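PDB 4ZXO: glycosyl hydrolase family 26 from Bacteroides ovatus, which hydrolyses internal beta-1,4-mannosidic linkages of mannans as a beta-mannanase, probably in galactomannan breakdown encoded by a polysaccharide utilization locus. Local coordinates for residues 251-256 against 291-296. Sequence-based numbering, arbitrary orientation. Where two conformers were deposited one is given.
Sequences MLTILT and EKYPLS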
loop_
_atom_site.group_PDB
_atom_site.type_symbol
_atom_site.label_atom_id
_atom_site.label_comp_id
_atom_site.label_asym_id
_atom_site.label_seq_id
_atom_site.Cartn_x
_atom_site.Cartn_y
_atom_site.Cartn_z
ATOM N N MET A 251 -1.790 -16.721 -4.098
ATOM C CA MET A 251 -1.164 -15.799 -3.151
ATOM C C MET A 251 -2.024 -15.522 -1.933
ATOM O O MET A 251 -1.480 -15.392 -0.837
ATOM C CB MET A 251 -0.854 -14.447 -3.828
ATOM C CG MET A 251 0.261 -14.518 -4.852
ATOM S SD MET A 251 1.765 -15.436 -4.360
ATOM C CE MET A 251 2.245 -14.490 -2.903
ATOM N N LEU A 252 -3.350 -15.397 -2.093
ATOM C CA LEU A 252 -4.143 -15.141 -0.901
ATOM C C LEU A 252 -4.194 -16.367 0.024
ATOM O O LEU A 252 -4.296 -16.183 1.238
ATOM C CB LEU A 252 -5.559 -14.708 -1.298
ATOM C CG LEU A 252 -5.523 -13.414 -2.136
ATOM C CD1 LEU A 252 -6.980 -12.924 -2.383
ATOM C CD2 LEU A 252 -4.644 -12.327 -1.479
ATOM N N THR A 253 -4.105 -17.586 -0.532
ATOM C CA THR A 253 -3.971 -18.794 0.288
ATOM C C THR A 253 -2.654 -18.725 1.086
ATOM O O THR A 253 -2.589 -19.028 2.294
ATOM C CB THR A 253 -4.034 -20.036 -0.626
ATOM O OG1 THR A 253 -5.376 -20.093 -1.148
ATOM C CG2 THR A 253 -3.753 -21.352 0.152
ATOM N N ILE A 254 -1.579 -18.349 0.402
ATOM C CA ILE A 254 -0.285 -18.172 1.072
ATOM C C ILE A 254 -0.369 -17.119 2.175
ATOM O O ILE A 254 0.063 -17.373 3.302
ATOM C CB ILE A 254 0.795 -17.794 0.060
ATOM C CG1 ILE A 254 1.189 -19.033 -0.741
ATOM C CG2 ILE A 254 2.049 -17.163 0.758
ATOM C CD1 ILE A 254 1.991 -18.701 -1.994
ATOM N N LEU A 255 -0.979 -15.973 1.881
ATOM C CA LEU A 255 -1.140 -14.917 2.877
ATOM C C LEU A 255 -1.943 -15.384 4.072
ATOM O O LEU A 255 -1.550 -15.127 5.222
ATOM C CB LEU A 255 -1.858 -13.670 2.316
ATOM C CG LEU A 255 -1.095 -12.785 1.370
ATOM C CD1 LEU A 255 -1.835 -11.505 1.148
ATOM C CD2 LEU A 255 0.293 -12.499 1.869
ATOM N N THR A 256 -3.058 -16.060 3.817
ATOM C CA THR A 256 -3.904 -16.526 4.913
ATOM C C THR A 256 -3.117 -17.509 5.807
ATOM O O THR A 256 -3.138 -17.388 7.055
ATOM C CB THR A 256 -5.191 -17.160 4.349
ATOM O OG1 THR A 256 -5.856 -16.181 3.513
ATOM C CG2 THR A 256 -6.152 -17.584 5.434
ATOM N N GLU A 291 -13.467 -12.589 -1.701
ATOM C CA GLU A 291 -14.417 -12.808 -0.611
ATOM C C GLU A 291 -14.166 -14.094 0.135
ATOM O O GLU A 291 -14.730 -14.278 1.226
ATOM C CB GLU A 291 -15.852 -12.787 -1.122
ATOM C CG GLU A 291 -16.210 -13.987 -1.978
ATOM C CD GLU A 291 -17.615 -13.874 -2.573
ATOM O OE1 GLU A 291 -18.367 -12.968 -2.135
ATOM O OE2 GLU A 291 -17.970 -14.680 -3.462
ATOM N N LYS A 292 -13.305 -14.951 -0.409
ATOM C CA LYS A 292 -12.980 -16.226 0.238
ATOM C C LYS A 292 -11.870 -16.099 1.294
ATOM O O LYS A 292 -11.514 -17.070 1.948
ATOM C CB LYS A 292 -12.545 -17.257 -0.819
ATOM C CG LYS A 292 -13.555 -17.520 -1.945
ATOM C CD LYS A 292 -13.172 -18.700 -2.752
ATOM C CE LYS A 292 -11.916 -18.499 -3.533
ATOM N NZ LYS A 292 -11.579 -19.801 -4.254
ATOM N N TYR A 293 -11.320 -14.899 1.453
ATOM C CA TYR A 293 -10.127 -14.729 2.283
ATOM C C TYR A 293 -10.324 -13.573 3.224
ATOM O O TYR A 293 -10.980 -12.603 2.873
ATOM C CB TYR A 293 -8.885 -14.463 1.411
ATOM C CG TYR A 293 -8.634 -15.559 0.417
ATOM C CD1 TYR A 293 -7.947 -16.739 0.799
ATOM C CD2 TYR A 293 -9.090 -15.457 -0.899
ATOM C CE1 TYR A 293 -7.728 -17.730 -0.097
ATOM C CE2 TYR A 293 -8.898 -16.489 -1.776
ATOM C CZ TYR A 293 -8.191 -17.590 -1.401
ATOM O OH TYR A 293 -7.976 -18.635 -2.296
ATOM N N PRO A 294 -9.707 -13.650 4.410
ATOM C CA PRO A 294 -9.917 -12.621 5.453
ATOM C C PRO A 294 -9.089 -11.372 5.234
ATOM O O PRO A 294 -8.319 -10.963 6.091
ATOM C CB PRO A 294 -9.510 -13.334 6.748
ATOM C CG PRO A 294 -8.436 -14.384 6.252
ATOM C CD PRO A 294 -8.876 -14.793 4.865
ATOM N N LEU A 295 -9.242 -10.766 4.076
ATOM C CA LEU A 295 -8.430 -9.605 3.765
ATOM C C LEU A 295 -8.857 -8.403 4.584
ATOM O O LEU A 295 -10.070 -8.113 4.718
ATOM C CB LEU A 295 -8.572 -9.203 2.298
ATOM C CG LEU A 295 -8.171 -10.282 1.304
ATOM C CD1 LEU A 295 -8.245 -9.656 -0.101
ATOM C CD2 LEU A 295 -6.776 -10.754 1.540
ATOM N N SER A 296 -7.879 -7.622 5.059
ATOM C CA SER A 296 -8.221 -6.366 5.730
ATOM C C SER A 296 -8.544 -5.270 4.740
ATOM O O SER A 296 -9.349 -4.381 5.046
ATOM C CB SER A 296 -7.096 -5.882 6.623
ATOM O OG SER A 296 -6.822 -6.839 7.612
#
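Tyr293 lays one face of its ring over Leu252, whose CB sits 3.5 Å from the ring centroid and only 7° off the ring normal, a close CH-pi contact. Leu252 CD1 reaches CD2 of the same ring at 3.6 Å, while its other methyl, CD2, meets Leu295 CD2 at 4.0 Å. A branched leucine suits this place because one side chain serves both the aromatic face and an aliphatic neighbour. With CG of Tyr293 anti to its carbonyl carbon (chi1 -58°), the ring extends from the loop to the helix. Thr256 OG1 lies at its edge, near the ring plane, as does Thr253 OG1, which is hydrogen-bonded to Asn249 O. Thr256 is held in place by its own helix: OG1 donates to Leu252 O at 2.8 Å, while the backbone N of Thr256 reaches that oxygen from the opposite face of the carbonyl plane. Its proton is thereby committed to Leu252 O, and the oxygen rests against Tyr293 CD1 and Pro294 CD, the latter at 3.6 Å. Pro294 centres an inverse gamma turn, its ring restricting phi to about the value needed (-81°). At the far end of the tyrosine, OH is hydrogen-bonded to Asn249 OD1, one turn before Thr253. Replacing Tyr293 by an alanine is likely to leave Leu252 CB without its aromatic cover and Asn249 OD1 without the phenol. The contact joins helix 241-262 of this TIM barrel to the loop leading into strand 295-300, with Ile266 of the adjacent strand touching Thr256, Pro294 and Leu295. It is mostly apolar, while Asn249 ties the phenol to the same helix, so the ring is both packed and oriented.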